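Local coordinates for protein putative modification methylase (Thermus thermophilus, PDB 2ZIG) that probably methylates DNA at the exocyclic N4 of cytosine, with S-adenosyl-L-methionine as the methyl donor, at residues B[74-79]-B[241-246]; B[249-254]-B[278-283]; B[168-173]-B[226-231]; B[31-36]-B[261-266]. One frame throughout, in Å; residues are numbered along the deposited sequence.

Contact 1 (B[74-79]-B[241-246]); sequences DELDRV and DPFAGT
Phe243 and Val79 point at each other from opposite directions, and the far corner of the ring settles into the fork of the valine. Phe243 CZ lies 3.8 Å from Val79 CG1 and equally close to Val79 CG2. Both branches can straddle it because Val79 CG1 is anti to the backbone N (chi1 176°) and CG2 is beside that N. CG1 does double duty, also meeting Pro242 CB at 3.9 Å. Pro242 CB in turn sits over one face of the neighbouring Phe243 ring, 4.1 Å above its plane and displaced toward the rim, so proline and phenylalanine present a joint apolar surface to the helix. Leu76 adds a looser touch, its CD2 4.4 Å from Phe243 CZ.

The loop carrying the ring has its own brace. Asp241 OD1 accepts from Phe243 N (2.9 Å, 145° at the hydrogen), closing an Asx turn. That carboxylate also bonds Thr46 through OD1 and Thr249 through OD2. The sequence Asp-Pro-Phe-Ala-Gly-Thr begins the FxGxG motif of N4/N6 DNA methyltransferases, and its Thr246 binds S-adenosylmethionine.

The loop leaves strand 238-241 and leads into helix 248-255, while Val79 and Leu76 belong to helix 66-86. Ala29 of helix 29-34 touches both Val79 and Phe243. Strand 41-46 supports Pro242 through Val44 and Thr46, and Pro48 and Pro49, just beyond that strand, meet Leu76 and Phe243.

Contact 2 (B[249-254]-B[278-283]); sequences TLIAAA and AREVPG
Helix 248-255 meets the C-terminal end of helix 267-280, the backbones coming nearest where Ile251 CA and Val281 CA are 6.5 Å apart. Val281 is the first residue to abandon helical angles. Its side chain is directed at the first helix just where the second one ends.

Ile251 and Ala254, one turn apart, receive it. Val281 CG1 rests on Ala254 CB at 3.8 Å, and Val281 CG2 lies 4.1 Å from Ala254 CB and just as far from Ile251 CG2. With CG1 anti to the backbone N of Val281 (chi1 -173°), both methyls are available to the alanine. Next to it, Glu280 uses only its aliphatic part: its CB lies 3.6 Å from Ile251 CG2, a snug carbon contact, and its CG is 3.9 Å from Ile251 CD1. The isoleucine is thus gripped at both branches. A bend at chi2 (-83°) then carries the Glu280 carboxylate away from the first helix, where OE2 makes a long, weak ion pair with Arg276. Phe277 extends the apolar patch by touching both Ile251 and Ala254.

No hydrogen bond links the two segments, so they are held by methyl and methylene packing. The carbonyl of Glu280 accepts from Arg255 NH2, just beyond the first segment. A buried valine and a carboxylate led away from the first helix suggest that apolar carbons do the joining while the charge stays off the interface.

Contact 3 (B[168-173]-B[226-231]); sequences EYILMQ and ERLVRM
In this Rossmann-like methyltransferase sheet, strand 167-174 runs antiparallel to both of its neighbours, strands 91-97 and 129-137, and helix 222-232 packs across its face. The helix sends down Leu228, whose CD2 meets two side chains of the strand at once. Ile170 CG2 is 4.2 Å away from Leu228 CD2, and the terminal methyl of Met172, CE, is 4.3 Å from that same CD2.

Residues 170 and 172 alternate with Leu171 along the strand and so lie on the same face. The Ile170 side chain starts off toward the helix. Met172 starts out across the direction of the helix and turns in at chi2 (-85°), so that CE leads while SD stands back, 5.2 Å from Leu228 CD2. The methionine methyl also leans on its strand neighbour, CE lying 4.0 Å from Ile170 CG2, which makes a triangle of three methyl groups. All three residues are buried. The backbones stay well apart, Ile170 CA and Leu228 CA at 9.7 Å, and the side chains bridge the distance without any hydrogen bond.

Ile170 also touches Val94 of strand 91-97, and Met172 touches Leu131 and Ile134 of strand 129-137. On the helix, Arg227 turns to a salt bridge with Asp207, while Met231 packs on Ile163 of the second subunit. A helix laid over a sheet that contains one reversed strand, inserted between two parallel ones, is the hallmark of the class I S-adenosylmethionine-dependent methyltransferase fold.

Contact 4 (B[31-36]-B[261-266]); sequences EVLASF and LGVELV
With chi1 at 177°, Val32 sets its CG1 against Val263, whose own chi1 of -178° leaves CG2 beside the backbone N, where Val32 CG1 and Leu33 CD2 each approach Val263 CG2 to 3.9 Å. The two valines slide past each other in opposite directions, and the leucine comes from across. In the Rossmann-like methyltransferase fold this joins helix 29-34 to the face of the parallel strand 259-264. Farther along, Phe36 CE2 passes Leu261 CD2 at 4.1 Å. Gly262, between the two strand residues that touch the helix, pairs through its backbone with His25 of strand 22-26, and Phe36 meets the ring of His25 obliquely.

At the end of the strand lies Glu264, which binds S-adenosylmethionine, as an acidic residue at this place does in many class I methyltransferases. Its OE2 takes Val266 N (2.8 Å, 162°) from above the carboxylate plane, and its OE1 takes the backbone N of Gly245; two backbone groups thus fix the carboxylate's rotation.

The carbonyl of Val32 accepts from Ser35 N and also, in the carbonyl plane on a lone pair, from Ser35 OG at 2.6 Å. That same Val32 O stands 3.7 Å above the centre of the Phe36 ring.

From the N terminus, 31-36 opens contact 4 and 74-79 opens contact 1. Strand residues 168-173 begin contact 3, which is the first to close, at 226-231; contact 1 closes next at 241-246. Contact 3 therefore lies within contact 1, and both lie within contact 4. Contact 2 opens at 249-254 before contact 4 shuts at 261-266 and ends at 278-283, so contacts 2 and 4 cross. Contact 1 ties helix 66-86 to the cofactor loop, contact 4 helix 29-34 to strand 259-264; contact 3 lays helix 222-232 on strand 167-174, and contact 2 joins helix 248-255 to the end of helix 267-280. A probable hydrogen bond from Ala244 N to Val263 O links contacts 1 and 4.

Contact 1 (B[74-79]-B[241-246])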
loop_
_atom_site.group_PDB
_atom_site.type_symbol
_atom_site.label_atom_id
_atom_site.label_comp_id
_atom_site.label_asym_id
_atom_site.label_seq_id
_atom_site.Cartn_x
_atom_site.Cartn_y
_atom_site.Cartn_z
ATOM N N ASP B 74 12.559 -7.022 11.459
ATOM C CA ASP B 74 13.568 -8.067 11.349
ATOM C C ASP B 74 13.048 -9.385 11.908
ATOM O O ASP B 74 13.378 -10.455 11.400
ATOM C CB ASP B 74 14.845 -7.638 12.084
ATOM C CG ASP B 74 15.637 -6.590 11.312
ATOM O OD1 ASP B 74 16.472 -5.896 11.931
ATOM O OD2 ASP B 74 15.434 -6.467 10.081
ATOM N N GLU B 75 12.228 -9.309 12.951
ATOM C CA GLU B 75 11.666 -10.520 13.539
ATOM C C GLU B 75 10.737 -11.168 12.518
ATOM O O GLU B 75 10.804 -12.377 12.276
ATOM C CB GLU B 75 10.880 -10.188 14.806
ATOM C CG GLU B 75 11.724 -9.641 15.939
ATOM C CD GLU B 75 10.885 -9.242 17.144
ATOM O OE1 GLU B 75 10.077 -10.080 17.607
ATOM O OE2 GLU B 75 11.035 -8.097 17.630
ATOM N N LEU B 76 9.875 -10.352 11.918
ATOM C CA LEU B 76 8.939 -10.837 10.918
ATOM C C LEU B 76 9.683 -11.481 9.754
ATOM O O LEU B 76 9.267 -12.518 9.243
ATOM C CB LEU B 76 8.077 -9.687 10.381
ATOM C CG LEU B 76 7.238 -8.861 11.358
ATOM C CD1 LEU B 76 6.449 -7.833 10.559
ATOM C CD2 LEU B 76 6.289 -9.750 12.150
ATOM N N ASP B 77 10.783 -10.862 9.331
ATOM C CA ASP B 77 11.562 -11.392 8.218
ATOM C C ASP B 77 12.039 -12.831 8.428
ATOM O O ASP B 77 12.081 -13.624 7.484
ATOM C CB ASP B 77 12.759 -10.482 7.930
ATOM C CG ASP B 77 12.392 -9.292 7.061
ATOM O OD1 ASP B 77 11.181 -9.051 6.857
ATOM O OD2 ASP B 77 13.310 -8.595 6.579
ATOM N N ARG B 78 12.394 -13.176 9.660
ATOM C CA ARG B 78 12.851 -14.530 9.938
ATOM C C ARG B 78 11.698 -15.517 9.768
ATOM O O ARG B 78 11.909 -16.702 9.479
ATOM C CB ARG B 78 13.422 -14.619 11.348
ATOM C CG ARG B 78 14.788 -13.964 11.502
ATOM C CD ARG B 78 15.336 -14.210 12.901
ATOM N NE ARG B 78 14.409 -13.720 13.917
ATOM C CZ ARG B 78 14.552 -13.916 15.224
ATOM N NH1 ARG B 78 15.593 -14.598 15.687
ATOM N NH2 ARG B 78 13.646 -13.432 16.069
ATOM N N VAL B 79 10.479 -15.020 9.952
ATOM C CA VAL B 79 9.288 -15.843 9.788
ATOM C C VAL B 79 8.983 -15.977 8.295
ATOM O O VAL B 79 8.716 -17.074 7.802
ATOM C CB VAL B 79 8.077 -15.211 10.496
ATOM C CG1 VAL B 79 6.823 -16.033 10.231
ATOM C CG2 VAL B 79 8.350 -15.114 11.990
ATOM N N ASP B 241 -1.004 -20.455 9.292
ATOM C CA ASP B 241 -1.037 -19.130 9.904
ATOM C C ASP B 241 0.014 -19.198 11.023
ATOM O O ASP B 241 -0.198 -19.858 12.039
ATOM C CB ASP B 241 -2.414 -18.820 10.509
ATOM C CG ASP B 241 -2.522 -17.387 11.009
ATOM O OD1 ASP B 241 -1.481 -16.800 11.361
ATOM O OD2 ASP B 241 -3.646 -16.838 11.064
ATOM N N PRO B 242 1.164 -18.530 10.838
ATOM C CA PRO B 242 2.278 -18.484 11.795
ATOM C C PRO B 242 1.960 -17.718 13.087
ATOM O O PRO B 242 2.665 -17.863 14.094
ATOM C CB PRO B 242 3.387 -17.787 11.007
ATOM C CG PRO B 242 3.013 -17.996 9.581
ATOM C CD PRO B 242 1.531 -17.832 9.596
ATOM N N PHE B 243 0.914 -16.891 13.046
ATOM C CA PHE B 243 0.503 -16.091 14.197
ATOM C C PHE B 243 -0.994 -16.276 14.383
ATOM O O PHE B 243 -1.765 -15.313 14.325
ATOM C CB PHE B 243 0.811 -14.613 13.943
ATOM C CG PHE B 243 2.229 -14.354 13.514
ATOM C CD1 PHE B 243 2.512 -13.939 12.220
ATOM C CD2 PHE B 243 3.282 -14.528 14.405
ATOM C CE1 PHE B 243 3.826 -13.694 11.814
ATOM C CE2 PHE B 243 4.606 -14.287 14.013
ATOM C CZ PHE B 243 4.876 -13.868 12.712
ATOM N N ALA B 244 -1.385 -17.523 14.634
ATOM C CA ALA B 244 -2.783 -17.927 14.757
ATOM C C ALA B 244 -3.727 -17.248 15.752
ATOM O O ALA B 244 -4.933 -17.191 15.503
ATOM C CB ALA B 244 -2.844 -19.435 14.955
ATOM N N GLY B 245 -3.213 -16.743 16.870
ATOM C CA GLY B 245 -4.098 -16.109 17.830
ATOM C C GLY B 245 -5.222 -17.074 18.172
ATOM O O GLY B 245 -4.954 -18.243 18.476
ATOM N N THR B 246 -6.472 -16.618 18.114
ATOM C CA THR B 246 -7.585 -17.501 18.429
ATOM C C THR B 246 -7.957 -18.450 17.293
ATOM O O THR B 246 -8.995 -19.116 17.348
ATOM C CB THR B 246 -8.832 -16.723 18.860
ATOM O OG1 THR B 246 -9.102 -15.688 17.912
ATOM C CG2 THR B 246 -8.623 -16.127 20.243
#

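Contact 2 (B[249-254]-B[278-283])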
loop_
_atom_site.group_PDB
_atom_site.type_symbol
_atom_site.label_atom_id
_atom_site.label_comp_id
_atom_site.label_asym_id
_atom_site.label_seq_id
_atom_site.Cartn_x
_atom_site.Cartn_y
_atom_site.Cartn_z
ATOM N N THR B 249 -7.848 -18.105 11.026
ATOM C CA THR B 249 -7.425 -18.729 9.782
ATOM C C THR B 249 -7.561 -20.246 9.785
ATOM O O THR B 249 -7.926 -20.838 8.776
ATOM C CB THR B 249 -5.981 -18.355 9.450
ATOM O OG1 THR B 249 -5.855 -16.925 9.429
ATOM C CG2 THR B 249 -5.587 -18.926 8.089
ATOM N N LEU B 250 -7.244 -20.874 10.910
ATOM C CA LEU B 250 -7.354 -22.327 11.029
ATOM C C LEU B 250 -8.823 -22.698 10.842
ATOM O O LEU B 250 -9.152 -23.648 10.151
ATOM C CB LEU B 250 -6.883 -22.777 12.420
ATOM C CG LEU B 250 -5.390 -22.964 12.743
ATOM C CD1 LEU B 250 -4.502 -22.223 11.773
ATOM C CD2 LEU B 250 -5.142 -22.504 14.171
ATOM N N ILE B 251 -9.704 -21.930 11.470
ATOM C CA ILE B 251 -11.141 -22.163 11.380
ATOM C C ILE B 251 -11.649 -21.999 9.949
ATOM O O ILE B 251 -12.385 -22.846 9.453
ATOM C CB ILE B 251 -11.887 -21.201 12.318
ATOM C CG1 ILE B 251 -11.542 -21.555 13.766
ATOM C CG2 ILE B 251 -13.381 -21.263 12.077
ATOM C CD1 ILE B 251 -12.129 -20.595 14.785
ATOM N N ALA B 252 -11.247 -20.911 9.293
ATOM C CA ALA B 252 -11.647 -20.640 7.915
ATOM C C ALA B 252 -11.177 -21.783 7.024
ATOM O O ALA B 252 -11.902 -22.239 6.153
ATOM C CB ALA B 252 -11.042 -19.327 7.434
ATOM N N ALA B 253 -9.958 -22.245 7.251
ATOM C CA ALA B 253 -9.400 -23.338 6.460
ATOM C C ALA B 253 -10.203 -24.633 6.628
ATOM O O ALA B 253 -10.636 -25.244 5.650
ATOM C CB ALA B 253 -7.952 -23.571 6.861
ATOM N N ALA B 254 -10.414 -25.042 7.871
ATOM C CA ALA B 254 -11.150 -26.268 8.145
ATOM C C ALA B 254 -12.602 -26.236 7.669
ATOM O O ALA B 254 -13.128 -27.244 7.199
ATOM C CB ALA B 254 -11.097 -26.579 9.624
ATOM N N ALA B 278 -13.540 -25.798 17.829
ATOM C CA ALA B 278 -14.545 -26.827 18.063
ATOM C C ALA B 278 -15.943 -26.228 18.098
ATOM O O ALA B 278 -16.938 -26.941 18.032
ATOM C CB ALA B 278 -14.251 -27.561 19.379
ATOM N N ARG B 279 -16.010 -24.908 18.196
ATOM C CA ARG B 279 -17.280 -24.206 18.251
ATOM C C ARG B 279 -17.719 -23.833 16.834
ATOM O O ARG B 279 -18.903 -23.880 16.503
ATOM C CB ARG B 279 -17.099 -22.943 19.099
ATOM C CG ARG B 279 -18.333 -22.419 19.807
ATOM C CD ARG B 279 -17.969 -21.159 20.596
ATOM N NE ARG B 279 -16.897 -21.414 21.558
ATOM C CZ ARG B 279 -15.909 -20.567 21.833
ATOM N NH1 ARG B 279 -14.986 -20.899 22.725
ATOM N NH2 ARG B 279 -15.831 -19.395 21.213
ATOM N N GLU B 280 -16.747 -23.495 15.991
ATOM C CA GLU B 280 -17.019 -23.074 14.615
ATOM C C GLU B 280 -16.801 -24.154 13.553
ATOM O O GLU B 280 -17.209 -23.982 12.409
ATOM C CB GLU B 280 -16.135 -21.872 14.263
ATOM C CG GLU B 280 -15.937 -20.875 15.395
ATOM C CD GLU B 280 -17.071 -19.884 15.530
ATOM O OE1 GLU B 280 -18.246 -20.307 15.546
ATOM O OE2 GLU B 280 -16.784 -18.674 15.631
ATOM N N VAL B 281 -16.154 -25.258 13.908
ATOM C CA VAL B 281 -15.891 -26.300 12.924
ATOM C C VAL B 281 -16.579 -27.612 13.242
ATOM O O VAL B 281 -16.000 -28.485 13.886
ATOM C CB VAL B 281 -14.388 -26.587 12.787
ATOM C CG1 VAL B 281 -14.156 -27.558 11.641
ATOM C CG2 VAL B 281 -13.624 -25.297 12.567
ATOM N N PRO B 282 -17.820 -27.782 12.767
ATOM C CA PRO B 282 -18.591 -29.005 13.010
ATOM C C PRO B 282 -17.898 -30.281 12.547
ATOM O O PRO B 282 -17.420 -30.364 11.414
ATOM C CB PRO B 282 -19.891 -28.749 12.249
ATOM C CG PRO B 282 -19.443 -27.883 11.110
ATOM C CD PRO B 282 -18.518 -26.907 11.808
ATOM N N GLY B 283 -17.839 -31.265 13.439
ATOM C CA GLY B 283 -17.230 -32.541 13.115
ATOM C C GLY B 283 -15.722 -32.648 13.260
ATOM O O GLY B 283 -15.167 -33.734 13.101
#

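Contact 3 (B[168-173]-B[226-231])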
loop_
_atom_site.group_PDB
_atom_site.type_symbol
_atom_site.label_atom_id
_atom_site.label_comp_id
_atom_site.label_asym_id
_atom_site.label_seq_id
_atom_site.Cartn_x
_atom_site.Cartn_y
_atom_site.Cartn_z
ATOM N N GLU B 168 -7.006 -1.504 5.546
ATOM C CA GLU B 168 -5.907 -2.390 5.884
ATOM C C GLU B 168 -5.489 -2.973 4.543
ATOM O O GLU B 168 -6.267 -2.967 3.588
ATOM C CB GLU B 168 -6.330 -3.481 6.859
ATOM C CG GLU B 168 -6.352 -2.982 8.284
ATOM C CD GLU B 168 -6.466 -4.097 9.281
ATOM O OE1 GLU B 168 -5.855 -5.161 9.044
ATOM O OE2 GLU B 168 -7.153 -3.901 10.306
ATOM N N TYR B 169 -4.260 -3.462 4.465
ATOM C CA TYR B 169 -3.736 -3.983 3.217
ATOM C C TYR B 169 -3.605 -5.498 3.222
ATOM O O TYR B 169 -3.103 -6.082 4.174
ATOM C CB TYR B 169 -2.361 -3.363 2.949
ATOM C CG TYR B 169 -2.339 -1.850 3.017
ATOM C CD1 TYR B 169 -2.493 -1.074 1.869
ATOM C CD2 TYR B 169 -2.198 -1.196 4.237
ATOM C CE1 TYR B 169 -2.508 0.332 1.940
ATOM C CE2 TYR B 169 -2.213 0.196 4.319
ATOM C CZ TYR B 169 -2.368 0.952 3.168
ATOM O OH TYR B 169 -2.383 2.327 3.261
ATOM N N ILE B 170 -4.069 -6.139 2.159
ATOM C CA ILE B 170 -3.935 -7.584 2.087
ATOM C C ILE B 170 -2.841 -7.824 1.075
ATOM O O ILE B 170 -3.085 -7.827 -0.122
ATOM C CB ILE B 170 -5.240 -8.272 1.649
ATOM C CG1 ILE B 170 -6.339 -7.972 2.673
ATOM C CG2 ILE B 170 -5.031 -9.792 1.570
ATOM C CD1 ILE B 170 -7.703 -8.549 2.307
ATOM N N LEU B 171 -1.622 -7.983 1.587
ATOM C CA LEU B 171 -0.438 -8.210 0.767
ATOM C C LEU B 171 -0.415 -9.611 0.181
ATOM O O LEU B 171 -0.774 -10.575 0.842
ATOM C CB LEU B 171 0.815 -7.973 1.607
ATOM C CG LEU B 171 0.842 -6.606 2.302
ATOM C CD1 LEU B 171 2.070 -6.494 3.199
ATOM C CD2 LEU B 171 0.848 -5.515 1.251
ATOM N N MET B 172 0.013 -9.710 -1.069
ATOM C CA MET B 172 0.087 -10.988 -1.762
ATOM C C MET B 172 1.529 -11.213 -2.207
ATOM O O MET B 172 2.043 -10.503 -3.076
ATOM C CB MET B 172 -0.839 -10.965 -2.978
ATOM C CG MET B 172 -2.271 -10.555 -2.667
ATOM S SD MET B 172 -3.285 -11.927 -2.126
ATOM C CE MET B 172 -4.920 -11.178 -2.146
ATOM N N GLN B 173 2.176 -12.201 -1.598
ATOM C CA GLN B 173 3.557 -12.517 -1.915
ATOM C C GLN B 173 3.650 -13.956 -2.393
ATOM O O GLN B 173 3.468 -14.890 -1.611
ATOM C CB GLN B 173 4.423 -12.297 -0.681
ATOM C CG GLN B 173 4.354 -10.865 -0.164
ATOM C CD GLN B 173 4.837 -9.868 -1.190
ATOM O OE1 GLN B 173 4.112 -8.946 -1.574
ATOM N NE2 GLN B 173 6.075 -10.046 -1.647
ATOM N N GLU B 226 -12.010 -16.846 5.175
ATOM C CA GLU B 226 -12.625 -17.869 4.333
ATOM C C GLU B 226 -12.529 -17.499 2.863
ATOM O O GLU B 226 -12.313 -18.351 2.016
ATOM C CB GLU B 226 -14.086 -18.087 4.721
ATOM C CG GLU B 226 -14.251 -18.667 6.103
ATOM C CD GLU B 226 -15.700 -18.794 6.503
ATOM O OE1 GLU B 226 -16.443 -17.805 6.332
ATOM O OE2 GLU B 226 -16.099 -19.869 6.995
ATOM N N ARG B 227 -12.694 -16.219 2.566
ATOM C CA ARG B 227 -12.620 -15.738 1.195
ATOM C C ARG B 227 -11.212 -15.987 0.631
ATOM O O ARG B 227 -11.060 -16.450 -0.497
ATOM C CB ARG B 227 -12.975 -14.247 1.175
ATOM C CG ARG B 227 -13.239 -13.652 -0.189
ATOM C CD ARG B 227 -13.805 -12.223 -0.077
ATOM N NE ARG B 227 -15.204 -12.190 0.359
ATOM C CZ ARG B 227 -15.963 -11.094 0.372
ATOM N NH1 ARG B 227 -15.462 -9.920 -0.019
ATOM N NH2 ARG B 227 -17.238 -11.173 0.739
ATOM N N LEU B 228 -10.185 -15.705 1.425
ATOM C CA LEU B 228 -8.808 -15.900 0.975
ATOM C C LEU B 228 -8.503 -17.383 0.746
ATOM O O LEU B 228 -7.911 -17.752 -0.271
ATOM C CB LEU B 228 -7.834 -15.289 1.992
ATOM C CG LEU B 228 -7.940 -13.754 2.062
ATOM C CD1 LEU B 228 -7.161 -13.202 3.268
ATOM C CD2 LEU B 228 -7.411 -13.156 0.744
ATOM N N VAL B 229 -8.925 -18.231 1.679
ATOM C CA VAL B 229 -8.704 -19.663 1.538
ATOM C C VAL B 229 -9.327 -20.154 0.229
ATOM O O VAL B 229 -8.676 -20.844 -0.556
ATOM C CB VAL B 229 -9.319 -20.454 2.717
ATOM C CG1 VAL B 229 -9.261 -21.957 2.432
ATOM C CG2 VAL B 229 -8.564 -20.152 4.001
ATOM N N ARG B 230 -10.582 -19.783 -0.015
ATOM C CA ARG B 230 -11.277 -20.213 -1.228
ATOM C C ARG B 230 -10.632 -19.700 -2.505
ATOM O O ARG B 230 -10.707 -20.352 -3.547
ATOM C CB ARG B 230 -12.738 -19.764 -1.189
ATOM C CG ARG B 230 -13.516 -20.318 -0.001
ATOM C CD ARG B 230 -14.960 -19.897 -0.071
ATOM N NE ARG B 230 -15.582 -20.369 -1.303
ATOM C CZ ARG B 230 -16.751 -19.941 -1.757
ATOM N NH1 ARG B 230 -17.430 -19.021 -1.077
ATOM N NH2 ARG B 230 -17.243 -20.438 -2.886
ATOM N N MET B 231 -9.996 -18.536 -2.422
ATOM C CA MET B 231 -9.362 -17.932 -3.588
ATOM C C MET B 231 -7.945 -18.403 -3.876
ATOM O O MET B 231 -7.531 -18.438 -5.027
ATOM C CB MET B 231 -9.298 -16.410 -3.442
ATOM C CG MET B 231 -10.620 -15.686 -3.380
ATOM S SD MET B 231 -10.302 -13.992 -2.825
ATOM C CE MET B 231 -9.401 -13.291 -4.292
#

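Contact 4 (B[31-36]-B[261-266])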
loop_
_atom_site.group_PDB
_atom_site.type_symbol
_atom_site.label_atom_id
_atom_site.label_comp_id
_atom_site.label_asym_id
_atom_site.label_seq_id
_atom_site.Cartn_x
_atom_site.Cartn_y
_atom_site.Cartn_z
ATOM N N GLU B 31 11.173 -20.858 15.044
ATOM C CA GLU B 31 11.658 -22.157 15.488
ATOM C C GLU B 31 10.767 -23.313 15.039
ATOM O O GLU B 31 11.255 -24.303 14.501
ATOM C CB GLU B 31 11.785 -22.165 17.010
ATOM C CG GLU B 31 12.652 -21.039 17.546
ATOM C CD GLU B 31 12.865 -21.124 19.046
ATOM O OE1 GLU B 31 13.458 -20.182 19.623
ATOM O OE2 GLU B 31 12.441 -22.137 19.644
ATOM N N VAL B 32 9.462 -23.185 15.259
ATOM C CA VAL B 32 8.524 -24.235 14.879
ATOM C C VAL B 32 8.486 -24.432 13.370
ATOM O O VAL B 32 8.578 -25.557 12.881
ATOM C CB VAL B 32 7.103 -23.923 15.391
ATOM C CG1 VAL B 32 6.123 -24.988 14.916
ATOM C CG2 VAL B 32 7.111 -23.859 16.914
ATOM N N LEU B 33 8.361 -23.339 12.625
ATOM C CA LEU B 33 8.318 -23.442 11.173
ATOM C C LEU B 33 9.582 -24.104 10.641
ATOM O O LEU B 33 9.523 -24.947 9.745
ATOM C CB LEU B 33 8.158 -22.058 10.535
ATOM C CG LEU B 33 6.871 -21.283 10.839
ATOM C CD1 LEU B 33 6.858 -20.007 10.027
ATOM C CD2 LEU B 33 5.657 -22.130 10.519
ATOM N N ALA B 34 10.727 -23.721 11.199
ATOM C CA ALA B 34 12.002 -24.279 10.767
ATOM C C ALA B 34 12.020 -25.795 10.909
ATOM O O ALA B 34 12.828 -26.465 10.276
ATOM C CB ALA B 34 13.141 -23.670 11.566
ATOM N N SER B 35 11.121 -26.335 11.726
ATOM C CA SER B 35 11.071 -27.775 11.935
ATOM C C SER B 35 10.126 -28.503 10.990
ATOM O O SER B 35 9.919 -29.710 11.131
ATOM C CB SER B 35 10.684 -28.091 13.379
ATOM O OG SER B 35 9.296 -27.930 13.585
ATOM N N PHE B 36 9.543 -27.776 10.035
ATOM C CA PHE B 36 8.639 -28.390 9.064
ATOM C C PHE B 36 9.375 -28.576 7.741
ATOM O O PHE B 36 10.231 -27.767 7.382
ATOM C CB PHE B 36 7.398 -27.521 8.813
ATOM C CG PHE B 36 6.551 -27.291 10.030
ATOM C CD1 PHE B 36 6.475 -28.244 11.040
ATOM C CD2 PHE B 36 5.792 -26.131 10.146
ATOM C CE1 PHE B 36 5.653 -28.048 12.154
ATOM C CE2 PHE B 36 4.967 -25.923 11.251
ATOM C CZ PHE B 36 4.898 -26.883 12.257
ATOM N N LEU B 261 -3.012 -25.586 9.633
ATOM C CA LEU B 261 -1.717 -25.681 10.286
ATOM C C LEU B 261 -1.446 -24.300 10.871
ATOM O O LEU B 261 -1.593 -23.287 10.181
ATOM C CB LEU B 261 -0.619 -26.036 9.280
ATOM C CG LEU B 261 0.786 -26.243 9.855
ATOM C CD1 LEU B 261 0.729 -27.394 10.848
ATOM C CD2 LEU B 261 1.805 -26.533 8.746
ATOM N N GLY B 262 -1.065 -24.254 12.143
ATOM C CA GLY B 262 -0.785 -22.972 12.755
ATOM C C GLY B 262 0.258 -22.975 13.851
ATOM O O GLY B 262 0.656 -24.025 14.364
ATOM N N VAL B 263 0.704 -21.774 14.198
ATOM C CA VAL B 263 1.674 -21.569 15.265
ATOM C C VAL B 263 1.192 -20.382 16.088
ATOM O O VAL B 263 0.830 -19.345 15.529
ATOM C CB VAL B 263 3.072 -21.231 14.719
ATOM C CG1 VAL B 263 4.055 -21.089 15.882
ATOM C CG2 VAL B 263 3.529 -22.310 13.759
ATOM N N GLU B 264 1.168 -20.539 17.407
ATOM C CA GLU B 264 0.740 -19.466 18.298
ATOM C C GLU B 264 1.712 -19.381 19.463
ATOM O O GLU B 264 2.117 -20.401 20.024
ATOM C CB GLU B 264 -0.684 -19.724 18.802
ATOM C CG GLU B 264 -1.209 -18.727 19.833
ATOM C CD GLU B 264 -0.745 -17.301 19.590
ATOM O OE1 GLU B 264 -0.669 -16.875 18.414
ATOM O OE2 GLU B 264 -0.465 -16.598 20.589
ATOM N N LEU B 265 2.091 -18.157 19.816
ATOM C CA LEU B 265 3.036 -17.931 20.904
ATOM C C LEU B 265 2.445 -18.171 22.281
ATOM O O LEU B 265 3.054 -18.836 23.113
ATOM C CB LEU B 265 3.574 -16.499 20.841
ATOM C CG LEU B 265 4.504 -16.060 21.976
ATOM C CD1 LEU B 265 5.765 -16.911 21.958
ATOM C CD2 LEU B 265 4.856 -14.584 21.810
ATOM N N VAL B 266 1.255 -17.631 22.516
ATOM C CA VAL B 266 0.603 -17.741 23.815
ATOM C C VAL B 266 -0.277 -18.970 24.014
ATOM O O VAL B 266 -1.298 -19.137 23.343
ATOM C CB VAL B 266 -0.253 -16.480 24.103
ATOM C CG1 VAL B 266 -0.905 -16.583 25.477
ATOM C CG2 VAL B 266 0.615 -15.230 24.011
#